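Local structure of AclR protein (Streptomyces galilaeus, 2GEY) at residues A15-W20 against L61-K66; H28-I33 against K113-W118; E88-Q93 against L130-D135. The protein is a putative hydroxylase of the SnoaL-like family, probably acting in the biosynthesis of aromatic polyketide antibiotics. All blocks are in the same frame, centred on the assembly; numbering follows the deposited sequence. Where two conformers were deposited one is given.

How the contacts relate
The six segments follow one another along the chain as 15-20, 28-33, 61-66, 88-93, 113-118 and 130-135, so contacts 1 and 2 interlock, contacts 2 and 3 interlock, and contact 1 closes before contact 3 opens. Contacts 1 and 2, about 19 Å apart between centres, reach the same mixed sheet. Contact 1 holds the end of helix 3-18 to its outermost strand 62-71, and contact 2 adds the 28-33 corner to strand 113-122. Contact 3, about 23 Å from contact 1 and 32 Å from contact 2 between centres, lies on the opposite side of the chain's centre from contact 2 and sets the loop after helix 124-129 on the 88-93 turn.

Contact 1. Residues A15-W20 against L61-K66; sequences AAWNRW and LQLEVK
N18 and W20 fasten the end of helix 3-18 to the start of strand 62-71, an outermost strand of the alpha+beta barrel within this chain. N18 reaches the strand from the end of the helix, which stops in a Schellman motif; W20, the C-prime residue at positive phi, reaches it from the turn that follows. The polar bonds centre on N18. Its amide uses both ends on the backbone of L63. L63 N donates to N18 OD1 at 2.7 Å, almost straight at 174°. In return N18 ND2 donates to L63 O at 3.1 Å, and each bond falls on a lone pair in the carbonyl plane. Asparagine suits the place because one planar group offers an acceptor and a donor, much as a neighbouring strand would; Q62 and E64, on either side of L63, pair instead with T82 and T80 of strand 74-84. The Q62 chain bends at chi2 (-72°), which carries its amide back to the helix end, where NE2 donates a hydrogen bond to N18 O at 3.0 Å. L61 O is gripped twice, by Q62 NE2 and by W20 NE1, the latter at 2.9 Å with the oxygen tilted from the indole plane. The apolar contacts are made mainly by W17. L63 CD2 lies 3.7 Å from W17 CD1, and L61 CD1 lies 4.0 Å from W17 CE3, so the broad indole spans two leucines two residues apart on the chain. M51 of helix 44-57 and I25 of helix 23-26 also touch W17, and a glycerol bound close by suggests that its ring borders a pocket. The W20 ring and the Q62 amide cross at about a right angle, and N18 O sits 3.7 Å above that ring, over its centre.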
# COMPACT_ATOMS: atom_id res chain seq x y z
N ALA A 15 -20.44 1.75 -2.72
CA ALA A 15 -21.50 2.05 -3.68
C ALA A 15 -21.79 3.56 -3.71
O ALA A 15 -22.01 4.10 -4.78
CB ALA A 15 -22.76 1.29 -3.36
N ALA A 16 -21.75 4.21 -2.55
CA ALA A 16 -21.94 5.65 -2.44
C ALA A 16 -20.87 6.41 -3.23
O ALA A 16 -21.19 7.33 -3.99
CB ALA A 16 -21.94 6.09 -0.99
N TRP A 17 -19.61 6.02 -3.05
CA TRP A 17 -18.52 6.57 -3.86
C TRP A 17 -18.83 6.41 -5.34
O TRP A 17 -18.64 7.33 -6.13
CB TRP A 17 -17.19 5.86 -3.57
CG TRP A 17 -16.36 6.55 -2.53
CD1 TRP A 17 -15.98 6.06 -1.32
CD2 TRP A 17 -15.80 7.87 -2.62
NE1 TRP A 17 -15.22 6.99 -0.65
CE2 TRP A 17 -15.10 8.11 -1.42
CE3 TRP A 17 -15.83 8.86 -3.60
CZ2 TRP A 17 -14.43 9.32 -1.18
CZ3 TRP A 17 -15.16 10.06 -3.36
CH2 TRP A 17 -14.47 10.27 -2.15
N ASN A 18 -19.31 5.23 -5.71
CA ASN A 18 -19.47 4.89 -7.13
C ASN A 18 -20.66 5.55 -7.81
O ASN A 18 -20.74 5.53 -9.05
CB ASN A 18 -19.50 3.38 -7.31
CG ASN A 18 -18.11 2.75 -7.25
OD1 ASN A 18 -17.10 3.44 -7.47
ND2 ASN A 18 -18.05 1.46 -6.97
N ARG A 19 -21.57 6.10 -7.03
CA ARG A 19 -22.61 7.00 -7.56
C ARG A 19 -22.33 8.47 -7.21
O ARG A 19 -23.17 9.35 -7.42
CB ARG A 19 -24.01 6.56 -7.11
CG ARG A 19 -24.25 6.61 -5.66
CD ARG A 19 -25.74 6.40 -5.30
NE ARG A 19 -25.88 6.66 -3.88
CZ ARG A 19 -25.69 5.77 -2.92
NH1 ARG A 19 -25.43 4.51 -3.21
NH2 ARG A 19 -25.79 6.14 -1.65
N TRP A 20 -21.12 8.73 -6.71
CA TRP A 20 -20.63 10.08 -6.45
C TRP A 20 -21.49 10.85 -5.43
O TRP A 20 -21.79 12.04 -5.63
CB TRP A 20 -20.48 10.84 -7.78
CG TRP A 20 -19.79 9.98 -8.78
CD1 TRP A 20 -18.52 9.51 -8.71
CD2 TRP A 20 -20.36 9.44 -9.98
NE1 TRP A 20 -18.25 8.72 -9.80
CE2 TRP A 20 -19.36 8.66 -10.59
CE3 TRP A 20 -21.61 9.53 -10.59
CZ2 TRP A 20 -19.57 7.98 -11.79
CZ3 TRP A 20 -21.82 8.86 -11.78
CH2 TRP A 20 -20.80 8.10 -12.37
N LEU A 61 -14.94 8.87 -11.14
CA LEU A 61 -14.12 7.84 -10.50
C LEU A 61 -14.95 6.61 -10.15
O LEU A 61 -16.16 6.71 -9.89
CB LEU A 61 -13.39 8.38 -9.27
CG LEU A 61 -14.23 8.83 -8.08
CD1 LEU A 61 -14.60 7.65 -7.18
CD2 LEU A 61 -13.47 9.89 -7.28
N GLN A 62 -14.30 5.46 -10.19
CA GLN A 62 -14.93 4.19 -9.82
C GLN A 62 -13.99 3.41 -8.93
O GLN A 62 -12.78 3.35 -9.19
CB GLN A 62 -15.27 3.37 -11.08
CG GLN A 62 -16.41 3.94 -11.89
CD GLN A 62 -17.74 3.75 -11.20
OE1 GLN A 62 -18.26 2.63 -11.15
NE2 GLN A 62 -18.30 4.83 -10.66
N LEU A 63 -14.54 2.84 -7.87
CA LEU A 63 -13.80 1.98 -6.94
C LEU A 63 -14.08 0.54 -7.27
O LEU A 63 -15.24 0.13 -7.33
CB LEU A 63 -14.24 2.22 -5.50
CG LEU A 63 -13.68 3.45 -4.78
CD1 LEU A 63 -14.00 4.71 -5.52
CD2 LEU A 63 -14.24 3.48 -3.37
N GLU A 64 -13.02 -0.23 -7.48
CA GLU A 64 -13.15 -1.67 -7.62
C GLU A 64 -12.59 -2.33 -6.37
O GLU A 64 -11.42 -2.14 -6.04
CB GLU A 64 -12.39 -2.20 -8.84
CG GLU A 64 -12.57 -3.70 -9.01
CD GLU A 64 -11.72 -4.31 -10.10
OE1 GLU A 64 -10.94 -3.58 -10.75
OE2 GLU A 64 -11.81 -5.55 -10.29
N VAL A 65 -13.43 -3.10 -5.69
CA VAL A 65 -12.99 -3.82 -4.50
C VAL A 65 -12.28 -5.10 -4.94
O VAL A 65 -12.89 -6.03 -5.49
CB VAL A 65 -14.16 -4.12 -3.53
CG1 VAL A 65 -13.67 -4.91 -2.32
CG2 VAL A 65 -14.82 -2.80 -3.11
N LYS A 66 -10.97 -5.13 -4.75
CA LYS A 66 -10.16 -6.29 -5.10
C LYS A 66 -10.22 -7.36 -4.02
O LYS A 66 -10.14 -8.57 -4.31
CB LYS A 66 -8.70 -5.88 -5.33
CG LYS A 66 -8.49 -4.79 -6.38
CD LYS A 66 -9.03 -5.15 -7.75
CE LYS A 66 -8.30 -6.30 -8.38
NZ LYS A 66 -8.70 -6.49 -9.83

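Contact 2. Residues H28-I33 against K113-W118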
# COMPACT_ATOMS: atom_id res chain seq x y z
N HIS A 28 -22.50 7.08 7.58
CA HIS A 28 -22.09 5.90 8.33
C HIS A 28 -21.00 6.20 9.36
O HIS A 28 -20.60 5.31 10.12
CB HIS A 28 -21.60 4.82 7.37
CG HIS A 28 -22.68 4.29 6.48
ND1 HIS A 28 -23.74 3.56 6.96
CD2 HIS A 28 -22.88 4.42 5.15
CE1 HIS A 28 -24.54 3.23 5.96
NE2 HIS A 28 -24.04 3.75 4.85
N TRP A 29 -20.52 7.44 9.38
CA TRP A 29 -19.50 7.83 10.33
C TRP A 29 -20.11 8.14 11.67
O TRP A 29 -21.14 8.80 11.76
CB TRP A 29 -18.79 9.09 9.86
CG TRP A 29 -17.95 8.95 8.66
CD1 TRP A 29 -17.77 7.85 7.89
CD2 TRP A 29 -17.18 10.00 8.06
NE1 TRP A 29 -16.91 8.13 6.85
CE2 TRP A 29 -16.54 9.45 6.93
CE3 TRP A 29 -16.96 11.34 8.38
CZ2 TRP A 29 -15.69 10.21 6.11
CZ3 TRP A 29 -16.12 12.09 7.56
CH2 TRP A 29 -15.50 11.52 6.45
N SER A 30 -19.46 7.68 12.74
CA SER A 30 -19.81 8.14 14.07
C SER A 30 -19.50 9.63 14.19
O SER A 30 -18.56 10.13 13.56
CB SER A 30 -19.02 7.38 15.13
OG SER A 30 -19.12 8.01 16.40
N PRO A 31 -20.27 10.36 15.02
CA PRO A 31 -19.87 11.72 15.39
C PRO A 31 -18.46 11.79 15.99
O PRO A 31 -17.81 12.84 15.90
CB PRO A 31 -20.89 12.11 16.46
CG PRO A 31 -22.06 11.24 16.21
CD PRO A 31 -21.54 9.96 15.65
N ASP A 32 -18.00 10.70 16.59
CA ASP A 32 -16.69 10.68 17.26
C ASP A 32 -15.61 9.99 16.44
O ASP A 32 -14.56 9.61 16.97
CB ASP A 32 -16.82 9.99 18.61
CG ASP A 32 -17.88 10.62 19.48
OD1 ASP A 32 -17.83 11.86 19.69
OD2 ASP A 32 -18.77 9.89 19.96
N ILE A 33 -15.85 9.82 15.14
CA ILE A 33 -14.91 9.17 14.26
C ILE A 33 -13.53 9.85 14.27
O ILE A 33 -13.43 11.09 14.34
CB ILE A 33 -15.45 9.10 12.81
CG1 ILE A 33 -14.57 8.18 11.95
CG2 ILE A 33 -15.55 10.49 12.19
CD1 ILE A 33 -15.19 7.84 10.62
N LYS A 113 -21.72 2.16 13.32
CA LYS A 113 -21.11 3.38 12.79
C LYS A 113 -19.59 3.24 12.83
O LYS A 113 -19.04 2.55 13.68
CB LYS A 113 -21.58 4.59 13.59
CG LYS A 113 -23.09 4.88 13.47
CD LYS A 113 -23.45 5.64 12.19
CE LYS A 113 -24.97 5.73 11.95
NZ LYS A 113 -25.53 4.47 11.27
N VAL A 114 -18.92 3.91 11.89
CA VAL A 114 -17.47 3.87 11.82
C VAL A 114 -16.89 4.84 12.86
O VAL A 114 -17.18 6.04 12.83
CB VAL A 114 -16.97 4.27 10.41
CG1 VAL A 114 -15.45 4.26 10.34
CG2 VAL A 114 -17.58 3.34 9.36
N VAL A 115 -16.07 4.32 13.78
CA VAL A 115 -15.42 5.14 14.81
C VAL A 115 -13.92 5.40 14.56
O VAL A 115 -13.33 6.34 15.13
CB VAL A 115 -15.61 4.54 16.22
CG1 VAL A 115 -17.08 4.54 16.60
CG2 VAL A 115 -15.02 3.14 16.31
N GLU A 116 -13.31 4.55 13.73
CA GLU A 116 -11.92 4.73 13.32
C GLU A 116 -11.77 4.33 11.87
O GLU A 116 -12.36 3.34 11.43
CB GLU A 116 -10.96 3.91 14.19
CG GLU A 116 -10.81 4.42 15.61
CD GLU A 116 -9.74 3.68 16.39
OE1 GLU A 116 -9.97 2.51 16.75
OE2 GLU A 116 -8.67 4.28 16.66
N HIS A 117 -10.94 5.10 11.17
CA HIS A 117 -10.70 4.90 9.75
C HIS A 117 -9.20 5.09 9.48
O HIS A 117 -8.66 6.15 9.78
CB HIS A 117 -11.57 5.90 8.98
CG HIS A 117 -11.18 6.08 7.55
ND1 HIS A 117 -11.06 7.33 6.96
CD2 HIS A 117 -10.86 5.19 6.58
CE1 HIS A 117 -10.71 7.19 5.70
NE2 HIS A 117 -10.58 5.90 5.44
N TRP A 118 -8.55 4.07 8.93
CA TRP A 118 -7.15 4.14 8.55
C TRP A 118 -7.03 3.90 7.05
O TRP A 118 -7.71 3.02 6.50
CB TRP A 118 -6.32 3.05 9.25
CG TRP A 118 -6.35 3.04 10.73
CD1 TRP A 118 -5.44 3.61 11.57
CD2 TRP A 118 -7.31 2.37 11.57
NE1 TRP A 118 -5.77 3.35 12.88
CE2 TRP A 118 -6.91 2.59 12.91
CE3 TRP A 118 -8.45 1.60 11.32
CZ2 TRP A 118 -7.63 2.08 14.00
CZ3 TRP A 118 -9.16 1.09 12.40
CH2 TRP A 118 -8.75 1.34 13.72
O HOH W 1 -24.15 2.92 9.52
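Residues W29 and V114 form a parallel beta bridge in which V114 N donates to H28 O and S30 N donates to V114 O, both at 2.8 Å, before the chain turns a corner at P31 and D32. The turn is type I from S30 to I33. Proline suits its second position, because its ring holds phi near the value that position needs, and S30 reinforces the turn: with its hydroxyl anti to the backbone N (chi1 167°), OG accepts from D32 N at 2.9 Å, an ST turn. S30 CB meanwhile rests against V115 CG1. Past the corner I33 regains the same partner strand, its CA making a CH...O contact with V115 O.

I33 makes the closer apolar link. Its extended side chain (chi1 -169°, chi2 168°) lays CD1 3.6 Å from V114 CG1, while the same methyl stands 3.6 Å above one face of the W29 indole, offset toward the rim. A long branched residue can thus touch both members of the bridge. W29 goes on to pack against M47, V48 and M51 of helix 44-57 and M13 of helix 3-18, and meets H35 edge-to-face. At the outer end K113 lays its CD over H28 O, and its bent chain brings NZ to a water (2.7 Å) that also bonds H28 ND1, so a water bridges two basic side chains.

Further along, V115 and E116 both face R108, a classic beta bulge, and E116 pairs with R108 and Y36 while H117 bonds H35. Strands 29-30 and 33-37 thus both run parallel beside 113-122 with a corner between them, and W29 packs on helices 3-18 and 44-57, in an alpha+beta barrel consistent with the protein's NTF2-clan family.

Contact 3. Residues E88-Q93 against L130-D135; sequences EFMGVQ and LGKLPD
The backbone of F89 and V92, two residues that both touch L130, is closed by the bond from V92 N to F89 O at 2.9 Å; F89 N returns one to V92 O at 3.1 Å. This pair of bonds closes a type I' turn with M90 and G91 at its corners, both at positive phi, a conformation easy for G91 and less usual for a residue with a side chain such as M90. Opposite stands L130, buried where helix 124-129 gives way to the loop. Its two methyls divide the work. L130 CD1 lies 3.8 Å from F89 CD2, at the ring edge and near its plane. M90 CE also comes up to L130 CD1, though their modelled separation is doubtfully short. L130 CD2 lies 4.0 Å from V92 CG1, so a branched leucine suits a place between partners on two sides.

K132 lies beside V92 and M90. Its chain runs past V92 in the opposite direction, CE 3.8 Å from V92 CG2, and its amine gives only a weak bond to M90 O. K132 also packs on L133 of the second subunit, whereas F89 meets F58 edge-to-face and touches L126.

G131, at positive phi, completes a Schellman motif; the loop between strands 74-84 and 98-110, tightened by its type I' turn, therefore packs on the Schellman-capped end of helix 124-129.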
# COMPACT_ATOMS: atom_id res chain seq x y z
N GLU A 88 -8.61 20.27 -12.04
CA GLU A 88 -7.27 20.51 -11.53
C GLU A 88 -7.03 19.69 -10.26
O GLU A 88 -7.89 19.58 -9.39
CB GLU A 88 -7.02 22.00 -11.26
CG GLU A 88 -5.54 22.35 -11.05
CD GLU A 88 -5.29 23.83 -10.77
OE1 GLU A 88 -4.47 24.14 -9.88
OE2 GLU A 88 -5.90 24.68 -11.45
N PHE A 89 -5.84 19.09 -10.18
CA PHE A 89 -5.46 18.27 -9.05
C PHE A 89 -3.97 18.40 -8.78
O PHE A 89 -3.16 18.27 -9.70
CB PHE A 89 -5.83 16.81 -9.30
CG PHE A 89 -5.76 15.95 -8.07
CD1 PHE A 89 -6.66 16.14 -7.03
CD2 PHE A 89 -4.80 14.97 -7.94
CE1 PHE A 89 -6.60 15.36 -5.89
CE2 PHE A 89 -4.73 14.18 -6.80
CZ PHE A 89 -5.63 14.38 -5.77
N MET A 90 -3.62 18.65 -7.52
CA MET A 90 -2.23 18.87 -7.09
C MET A 90 -1.51 19.90 -7.96
O MET A 90 -0.33 19.74 -8.27
CB MET A 90 -1.45 17.56 -7.09
CG MET A 90 -2.06 16.48 -6.23
SD MET A 90 -1.01 15.02 -6.08
CE MET A 90 -0.49 14.75 -7.76
N GLY A 91 -2.23 20.95 -8.36
CA GLY A 91 -1.67 22.01 -9.18
C GLY A 91 -1.51 21.67 -10.65
O GLY A 91 -0.98 22.47 -11.41
N VAL A 92 -1.97 20.49 -11.07
CA VAL A 92 -1.84 20.06 -12.46
C VAL A 92 -3.17 20.22 -13.19
O VAL A 92 -4.19 19.70 -12.74
CB VAL A 92 -1.40 18.59 -12.54
CG1 VAL A 92 -1.28 18.13 -14.00
CG2 VAL A 92 -0.08 18.41 -11.81
N GLN A 93 -3.16 20.94 -14.31
CA GLN A 93 -4.37 21.15 -15.09
C GLN A 93 -4.86 19.84 -15.70
O GLN A 93 -4.05 18.98 -16.06
CB GLN A 93 -4.14 22.19 -16.19
CG GLN A 93 -3.77 23.58 -15.68
CD GLN A 93 -4.76 24.11 -14.66
OE1 GLN A 93 -5.97 24.11 -14.88
NE2 GLN A 93 -4.25 24.57 -13.52
N LEU A 130 0.31 12.50 -13.68
CA LEU A 130 0.30 13.94 -13.48
C LEU A 130 1.67 14.59 -13.67
O LEU A 130 1.79 15.81 -13.51
CB LEU A 130 -0.24 14.27 -12.10
CG LEU A 130 -1.70 13.88 -11.89
CD1 LEU A 130 -2.14 14.28 -10.52
CD2 LEU A 130 -2.61 14.49 -12.93
N GLY A 131 2.69 13.79 -13.98
CA GLY A 131 4.02 14.30 -14.27
C GLY A 131 4.85 14.66 -13.05
O GLY A 131 5.88 15.35 -13.17
N LYS A 132 4.42 14.22 -11.87
CA LYS A 132 5.14 14.49 -10.63
C LYS A 132 6.30 13.53 -10.45
O LYS A 132 7.26 13.84 -9.74
CB LYS A 132 4.20 14.37 -9.42
CG LYS A 132 3.01 15.31 -9.44
CD LYS A 132 3.45 16.77 -9.33
CE LYS A 132 2.30 17.66 -8.89
NZ LYS A 132 1.87 17.34 -7.50
N LEU A 133 6.18 12.35 -11.05
CA LEU A 133 7.26 11.37 -11.10
C LEU A 133 7.54 11.00 -12.55
O LEU A 133 6.64 11.02 -13.38
CB LEU A 133 6.89 10.12 -10.32
CG LEU A 133 6.63 10.30 -8.83
CD1 LEU A 133 6.09 9.01 -8.24
CD2 LEU A 133 7.89 10.74 -8.11
N PRO A 134 8.79 10.63 -12.86
CA PRO A 134 9.12 10.26 -14.23
C PRO A 134 8.36 9.03 -14.71
O PRO A 134 8.12 8.12 -13.93
CB PRO A 134 10.62 9.94 -14.17
CG PRO A 134 11.10 10.53 -12.91
CD PRO A 134 9.96 10.53 -11.97
N ASP A 135 8.00 9.02 -15.98
CA ASP A 135 7.35 7.88 -16.62
C ASP A 135 8.42 7.04 -17.32
O ASP A 135 8.80 7.32 -18.46
CB ASP A 135 6.30 8.37 -17.62
CG ASP A 135 5.37 7.26 -18.08
OD1 ASP A 135 5.54 6.09 -17.66
OD2 ASP A 135 4.45 7.57 -18.86